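Local coordinates for protein geranyltranstransferase (Enterococcus faecalis, PDB 3P8L) that probably catalyses the magnesium-dependent condensation of isopentenyl diphosphate with geranyl diphosphate to give farnesyl diphosphate in isoprenoid biosynthesis, at residues Q203-F214 / G273-V284. Sequence-based numbering, arbitrary orientation.
Sequences QTEEVIGLLTQF and GSAVLEKIKANV
Lys279 O receives two N-H groups of Asn283, the side chain that meets Glu206 across the contact: the backbone N gives the regular helical bond, and ND2 adds a weak one at 2.8 Å from Lys279 O, bent to 126° at the hydrogen. With ND2 on Lys279 O, Asn283 OD1 faces Glu206 OE2, 3.3 Å away. Both atoms are acceptors, so the approach is no hydrogen bond, and the carboxylate and amide planes stand nearly perpendicular at an exposed margin.

Inside this margin the seam is apolar. Leu210 and Ile280 run past each other in opposite senses, Leu210 CB lying 3.7 Å from Ile280 CG1, while Ile280 CD1 continues to Leu211 CD2. One turn earlier in helix 259-283, Val276 carries CG1 anti to its backbone N (chi1 169°), which presses that methyl to 3.1 Å from Leu210 O, a tight contact with a carbonyl that already accepts from Phe214 N. The Phe214 ring has Gly273 O at its edge, 3.8 Å from Phe214 CD1, and Leu277 CD2 approaches Phe214 CD1 obliquely at 3.7 Å. Leu292 and Leu296 of helix 289-298 also touch this ring. At the other end, Val284 CG2 touches both Val207 CG2, at 3.8 Å, and Gln203 OE1.

The helical parts pack nearly antiparallel (163°), joining helices 205-230 and 259-283 at the periphery of the predominantly helical isoprenoid synthase fold. With no hydrogen bond or salt bridge spanning the two segments, their direct contact rests mainly on the fit of branched aliphatic side chains and one phenyl ring, each helix meeting its backbone polar needs largely internally.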
ATOM      1  N   GLN A 203      20.732   2.464 -15.954  1.00 58.86           N
ATOM      2  CA  GLN A 203      20.910   1.527 -17.051  1.00 51.63           C
ATOM      3  C   GLN A 203      19.819   1.653 -18.102  1.00 56.79           C
ATOM      4  O   GLN A 203      18.753   2.229 -17.839  1.00 54.62           O
ATOM      5  CB  GLN A 203      20.970   0.104 -16.517  1.00 49.15           C
ATOM      6  CG  GLN A 203      22.158  -0.130 -15.601  1.00 51.37           C
ATOM      7  CD  GLN A 203      23.484   0.146 -16.296  1.00 53.88           C
ATOM      8  OE1 GLN A 203      23.851  -0.534 -17.250  1.00 59.90           O
ATOM      9  NE2 GLN A 203      24.210   1.125 -15.805  1.00 44.14           N
ATOM     10  N   THR A 204      20.081   1.106 -19.287  1.00 50.62           N
ATOM     11  CA  THR A 204      19.154   1.242 -20.402  1.00 59.40           C
ATOM     12  C   THR A 204      18.037   0.229 -20.256  1.00 60.61           C
ATOM     13  O   THR A 204      18.128  -0.699 -19.442  1.00 61.39           O
ATOM     14  CB  THR A 204      19.845   1.050 -21.790  1.00 58.35           C
ATOM     15  OG1 THR A 204      20.373  -0.282 -21.893  1.00 61.76           O
ATOM     16  CG2 THR A 204      20.965   2.076 -21.995  1.00 61.90           C
ATOM     17  N   GLU A 205      17.003   0.414 -21.070  1.00 59.66           N
ATOM     18  CA  GLU A 205      15.861  -0.471 -21.145  1.00 65.82           C
ATOM     19  C   GLU A 205      16.283  -1.878 -21.523  1.00 64.27           C
ATOM     20  O   GLU A 205      15.645  -2.853 -21.135  1.00 63.30           O
ATOM     21  CB  GLU A 205      14.854   0.071 -22.166  1.00 67.68           C
ATOM     22  CG  GLU A 205      13.402  -0.250 -21.829  1.00 79.66           C
ATOM     23  CD  GLU A 205      12.986   0.268 -20.454  1.00 88.66           C
ATOM     24  OE1 GLU A 205      13.025   1.500 -20.247  1.00 90.41           O
ATOM     25  OE2 GLU A 205      12.619  -0.558 -19.586  1.00 88.77           O
ATOM     26  N   GLU A 206      17.374  -1.968 -22.276  1.00 65.53           N
ATOM     27  CA  GLU A 206      17.916  -3.239 -22.727  1.00 66.59           C
ATOM     28  C   GLU A 206      18.546  -3.994 -21.542  1.00 58.27           C
ATOM     29  O   GLU A 206      18.334  -5.199 -21.373  1.00 49.03           O
ATOM     30  CB  GLU A 206      18.955  -2.983 -23.833  1.00 69.16           C
ATOM     31  CG  GLU A 206      18.764  -3.817 -25.103  1.00 82.60           C
ATOM     32  CD  GLU A 206      19.486  -5.159 -25.059  1.00 91.01           C
ATOM     33  OE1 GLU A 206      19.052  -6.049 -24.293  1.00 89.64           O
ATOM     34  OE2 GLU A 206      20.482  -5.326 -25.806  1.00 82.11           O
ATOM     35  N   VAL A 207      19.311  -3.268 -20.732  1.00 54.92           N
ATOM     36  CA  VAL A 207      19.973  -3.850 -19.567  1.00 57.90           C
ATOM     37  C   VAL A 207      18.934  -4.218 -18.490  1.00 58.38           C
ATOM     38  O   VAL A 207      18.961  -5.331 -17.960  1.00 56.58           O
ATOM     39  CB  VAL A 207      21.075  -2.913 -19.011  1.00 57.63           C
ATOM     40  CG1 VAL A 207      21.701  -3.482 -17.734  1.00 53.22           C
ATOM     41  CG2 VAL A 207      22.158  -2.692 -20.066  1.00 59.98           C
ATOM     42  N   ILE A 208      18.001  -3.299 -18.221  1.00 57.67           N
ATOM     43  CA  ILE A 208      16.921  -3.511 -17.236  1.00 52.91           C
ATOM     44  C   ILE A 208      16.140  -4.773 -17.588  1.00 52.37           C
ATOM     45  O   ILE A 208      15.850  -5.590 -16.708  1.00 53.12           O
ATOM     46  CB  ILE A 208      16.039  -2.238 -17.077  1.00 51.56           C
ATOM     47  CG1 ILE A 208      16.813  -1.185 -16.279  1.00 44.79           C
ATOM     48  CG2 ILE A 208      14.684  -2.540 -16.414  1.00 45.83           C
ATOM     49  CD1 ILE A 208      16.262   0.237 -16.378  1.00 47.79           C
ATOM     50  N   GLY A 209      15.878  -4.963 -18.883  1.00 51.53           N
ATOM     51  CA  GLY A 209      15.284  -6.207 -19.399  1.00 41.77           C
ATOM     52  C   GLY A 209      16.069  -7.475 -19.120  1.00 46.56           C
ATOM     53  O   GLY A 209      15.484  -8.525 -18.823  1.00 47.28           O
ATOM     54  N   LEU A 210      17.394  -7.388 -19.232  1.00 48.44           N
ATOM     55  CA  LEU A 210      18.280  -8.501 -18.881  1.00 49.47           C
ATOM     56  C   LEU A 210      18.353  -8.751 -17.355  1.00 46.64           C
ATOM     57  O   LEU A 210      18.357  -9.896 -16.904  1.00 45.42           O
ATOM     58  CB  LEU A 210      19.682  -8.257 -19.446  1.00 49.31           C
ATOM     59  CG  LEU A 210      19.880  -8.431 -20.964  1.00 60.26           C
ATOM     60  CD1 LEU A 210      21.346  -8.213 -21.343  1.00 57.06           C
ATOM     61  CD2 LEU A 210      19.409  -9.810 -21.439  1.00 55.59           C
ATOM     62  N   LEU A 211      18.403  -7.672 -16.574  1.00 46.29           N
ATOM     63  CA  LEU A 211      18.368  -7.760 -15.104  1.00 46.88           C
ATOM     64  C   LEU A 211      17.098  -8.465 -14.621  1.00 41.00           C
ATOM     65  O   LEU A 211      17.137  -9.267 -13.694  1.00 47.31           O
ATOM     66  CB  LEU A 211      18.463  -6.362 -14.499  1.00 42.20           C
ATOM     67  CG  LEU A 211      19.824  -5.696 -14.633  1.00 43.43           C
ATOM     68  CD1 LEU A 211      19.730  -4.222 -14.272  1.00 45.62           C
ATOM     69  CD2 LEU A 211      20.857  -6.413 -13.795  1.00 38.55           C
ATOM     70  N   THR A 212      15.989  -8.189 -15.304  1.00 45.43           N
ATOM     71  CA  THR A 212      14.706  -8.845 -15.069  1.00 44.90           C
ATOM     72  C   THR A 212      14.748 -10.356 -15.281  1.00 49.36           C
ATOM     73  O   THR A 212      14.184 -11.127 -14.492  1.00 51.97           O
ATOM     74  CB  THR A 212      13.658  -8.224 -15.987  1.00 49.14           C
ATOM     75  OG1 THR A 212      13.565  -6.832 -15.688  1.00 44.12           O
ATOM     76  CG2 THR A 212      12.287  -8.900 -15.837  1.00 43.65           C
ATOM     77  N   GLN A 213      15.430 -10.775 -16.340  1.00 50.26           N
ATOM     78  CA  GLN A 213      15.589 -12.186 -16.647  1.00 47.42           C
ATOM     79  C   GLN A 213      16.446 -12.852 -15.594  1.00 39.09           C
ATOM     80  O   GLN A 213      16.152 -13.979 -15.158  1.00 38.58           O
ATOM     81  CB  GLN A 213      16.227 -12.374 -18.033  1.00 53.23           C
ATOM     82  CG  GLN A 213      15.284 -12.138 -19.208  1.00 63.23           C
ATOM     83  CD  GLN A 213      15.985 -12.289 -20.558  1.00 71.42           C
ATOM     84  OE1 GLN A 213      16.570 -13.333 -20.857  1.00 68.38           O
ATOM     85  NE2 GLN A 213      15.926 -11.244 -21.374  1.00 66.66           N
ATOM     86  N   PHE A 214      17.517 -12.168 -15.198  1.00 37.80           N
ATOM     87  CA  PHE A 214      18.338 -12.639 -14.082  1.00 42.93           C
ATOM     88  C   PHE A 214      17.494 -12.884 -12.824  1.00 39.63           C
ATOM     89  O   PHE A 214      17.618 -13.931 -12.191  1.00 45.54           O
ATOM     90  CB  PHE A 214      19.455 -11.644 -13.751  1.00 44.55           C
ATOM     91  CG  PHE A 214      20.274 -12.046 -12.560  1.00 47.10           C
ATOM     92  CD1 PHE A 214      21.330 -12.938 -12.699  1.00 48.83           C
ATOM     93  CD2 PHE A 214      19.981 -11.545 -11.291  1.00 41.32           C
ATOM     94  CE1 PHE A 214      22.096 -13.317 -11.589  1.00 52.92           C
ATOM     95  CE2 PHE A 214      20.727 -11.921 -10.182  1.00 41.90           C
ATOM     96  CZ  PHE A 214      21.802 -12.805 -10.332  1.00 47.09           C
ATOM     97  N   GLY A 273      20.906 -17.914 -15.345  1.00 52.99           N
ATOM     98  CA  GLY A 273      21.321 -16.693 -14.650  1.00 49.41           C
ATOM     99  C   GLY A 273      22.709 -16.220 -15.072  1.00 46.74           C
ATOM    100  O   GLY A 273      22.884 -15.043 -15.416  1.00 44.89           O
ATOM    101  N   SER A 274      23.680 -17.144 -15.065  1.00 48.43           N
ATOM    102  CA  SER A 274      25.061 -16.866 -15.518  1.00 55.03           C
ATOM    103  C   SER A 274      25.103 -16.397 -16.969  1.00 51.43           C
ATOM    104  O   SER A 274      25.754 -15.393 -17.293  1.00 55.58           O
ATOM    105  CB  SER A 274      25.965 -18.098 -15.366  1.00 55.72           C
ATOM    106  OG  SER A 274      25.903 -18.641 -14.065  1.00 64.60           O
ATOM    107  N   ALA A 275      24.387 -17.115 -17.832  1.00 57.19           N
ATOM    108  CA  ALA A 275      24.303 -16.755 -19.244  1.00 57.71           C
ATOM    109  C   ALA A 275      23.762 -15.341 -19.394  1.00 60.48           C
ATOM    110  O   ALA A 275      24.256 -14.579 -20.233  1.00 60.95           O
ATOM    111  CB  ALA A 275      23.451 -17.754 -20.020  1.00 57.44           C
ATOM    112  N   VAL A 276      22.785 -14.979 -18.556  1.00 56.62           N
ATOM    113  CA  VAL A 276      22.255 -13.608 -18.549  1.00 54.07           C
ATOM    114  C   VAL A 276      23.301 -12.557 -18.106  1.00 52.54           C
ATOM    115  O   VAL A 276      23.414 -11.494 -18.726  1.00 53.46           O
ATOM    116  CB  VAL A 276      20.922 -13.493 -17.744  1.00 54.66           C
ATOM    117  CG1 VAL A 276      20.547 -12.052 -17.520  1.00 48.55           C
ATOM    118  CG2 VAL A 276      19.797 -14.179 -18.497  1.00 52.58           C
ATOM    119  N   LEU A 277      24.068 -12.862 -17.059  1.00 51.45           N
ATOM    120  CA  LEU A 277      25.121 -11.954 -16.582  1.00 53.47           C
ATOM    121  C   LEU A 277      26.245 -11.781 -17.612  1.00 54.50           C
ATOM    122  O   LEU A 277      26.790 -10.677 -17.771  1.00 50.39           O
ATOM    123  CB  LEU A 277      25.709 -12.438 -15.249  1.00 54.94           C
ATOM    124  CG  LEU A 277      24.819 -12.437 -13.996  1.00 63.85           C
ATOM    125  CD1 LEU A 277      25.586 -13.035 -12.837  1.00 51.92           C
ATOM    126  CD2 LEU A 277      24.310 -11.034 -13.641  1.00 52.71           C
ATOM    127  N   GLU A 278      26.584 -12.875 -18.292  1.00 57.53           N
ATOM    128  CA  GLU A 278      27.484 -12.840 -19.448  1.00 61.58           C
ATOM    129  C   GLU A 278      27.006 -11.817 -20.485  1.00 62.23           C
ATOM    130  O   GLU A 278      27.782 -10.943 -20.886  1.00 60.43           O
ATOM    131  CB  GLU A 278      27.619 -14.238 -20.064  1.00 67.68           C
ATOM    132  CG  GLU A 278      28.556 -14.316 -21.268  1.00 84.31           C
ATOM    133  CD  GLU A 278      29.899 -13.650 -21.013  1.00 95.30           C
ATOM    134  OE1 GLU A 278      30.183 -12.619 -21.663  1.00 96.29           O
ATOM    135  OE2 GLU A 278      30.657 -14.143 -20.147  1.00100.97           O
ATOM    136  N   LYS A 279      25.725 -11.896 -20.870  1.00 61.00           N
ATOM    137  CA  LYS A 279      25.132 -10.938 -21.813  1.00 61.85           C
ATOM    138  C   LYS A 279      25.191  -9.493 -21.324  1.00 60.45           C
ATOM    139  O   LYS A 279      25.402  -8.584 -22.128  1.00 61.66           O
ATOM    140  CB  LYS A 279      23.689 -11.306 -22.192  1.00 63.16           C
ATOM    141  CG  LYS A 279      23.540 -12.576 -23.016  1.00 72.68           C
ATOM    142  CD  LYS A 279      22.127 -12.708 -23.581  1.00 78.31           C
ATOM    143  CE  LYS A 279      21.586 -14.121 -23.398  1.00 84.84           C
ATOM    144  NZ  LYS A 279      22.340 -15.142 -24.183  1.00 88.54           N
ATOM    145  N   ILE A 280      25.015  -9.282 -20.017  1.00 59.59           N
ATOM    146  CA  ILE A 280      25.134  -7.934 -19.425  1.00 58.08           C
ATOM    147  C   ILE A 280      26.580  -7.424 -19.464  1.00 59.45           C
ATOM    148  O   ILE A 280      26.829  -6.246 -19.768  1.00 62.63           O
ATOM    149  CB  ILE A 280      24.582  -7.867 -17.952  1.00 56.95           C
ATOM    150  CG1 ILE A 280      23.083  -8.182 -17.916  1.00 60.19           C
ATOM    151  CG2 ILE A 280      24.824  -6.498 -17.339  1.00 47.19           C
ATOM    152  CD1 ILE A 280      22.517  -8.465 -16.509  1.00 51.26           C
ATOM    153  N   LYS A 281      27.520  -8.314 -19.148  1.00 62.21           N
ATOM    154  CA  LYS A 281      28.956  -8.000 -19.181  1.00 68.52           C
ATOM    155  C   LYS A 281      29.400  -7.543 -20.584  1.00 71.50           C
ATOM    156  O   LYS A 281      30.201  -6.613 -20.707  1.00 75.00           O
ATOM    157  CB  LYS A 281      29.781  -9.205 -18.677  1.00 62.37           C
ATOM    158  CG  LYS A 281      31.302  -9.014 -18.588  1.00 68.84           C
ATOM    159  CD  LYS A 281      31.724  -7.846 -17.695  1.00 68.36           C
ATOM    160  CE  LYS A 281      33.218  -7.908 -17.388  1.00 71.85           C
ATOM    161  NZ  LYS A 281      33.662  -6.794 -16.500  1.00 71.80           N
ATOM    162  N   ALA A 282      28.850  -8.179 -21.620  1.00 74.07           N
ATOM    163  CA  ALA A 282      29.090  -7.781 -23.013  1.00 77.34           C
ATOM    164  C   ALA A 282      28.517  -6.397 -23.336  1.00 79.12           C
ATOM    165  O   ALA A 282      29.142  -5.617 -24.056  1.00 81.41           O
ATOM    166  CB  ALA A 282      28.525  -8.825 -23.968  1.00 76.27           C
ATOM    167  N   ASN A 283      27.342  -6.096 -22.786  1.00 79.20           N
ATOM    168  CA  ASN A 283      26.649  -4.831 -23.039  1.00 79.03           C
ATOM    169  C   ASN A 283      27.156  -3.652 -22.204  1.00 79.46           C
ATOM    170  O   ASN A 283      26.953  -2.496 -22.577  1.00 79.17           O
ATOM    171  CB  ASN A 283      25.140  -4.990 -22.806  1.00 81.50           C
ATOM    172  CG  ASN A 283      24.420  -5.659 -23.969  1.00 89.01           C
ATOM    173  OD1 ASN A 283      23.496  -5.083 -24.546  1.00 97.59           O
ATOM    174  ND2 ASN A 283      24.827  -6.880 -24.310  1.00 89.67           N
ATOM    175  N   VAL A 284      27.783  -3.940 -21.063  1.00 80.52           N
ATOM    176  CA  VAL A 284      28.217  -2.886 -20.131  1.00 82.27           C
ATOM    177  C   VAL A 284      29.708  -3.009 -19.773  1.00 85.61           C
ATOM    178  O   VAL A 284      30.135  -4.035 -19.231  1.00 86.50           O
ATOM    179  CB  VAL A 284      27.328  -2.830 -18.835  1.00 80.61           C
ATOM    180  CG1 VAL A 284      27.816  -1.758 -17.864  1.00 70.21           C
ATOM    181  CG2 VAL A 284      25.867  -2.568 -19.185  1.00 78.97           C
TER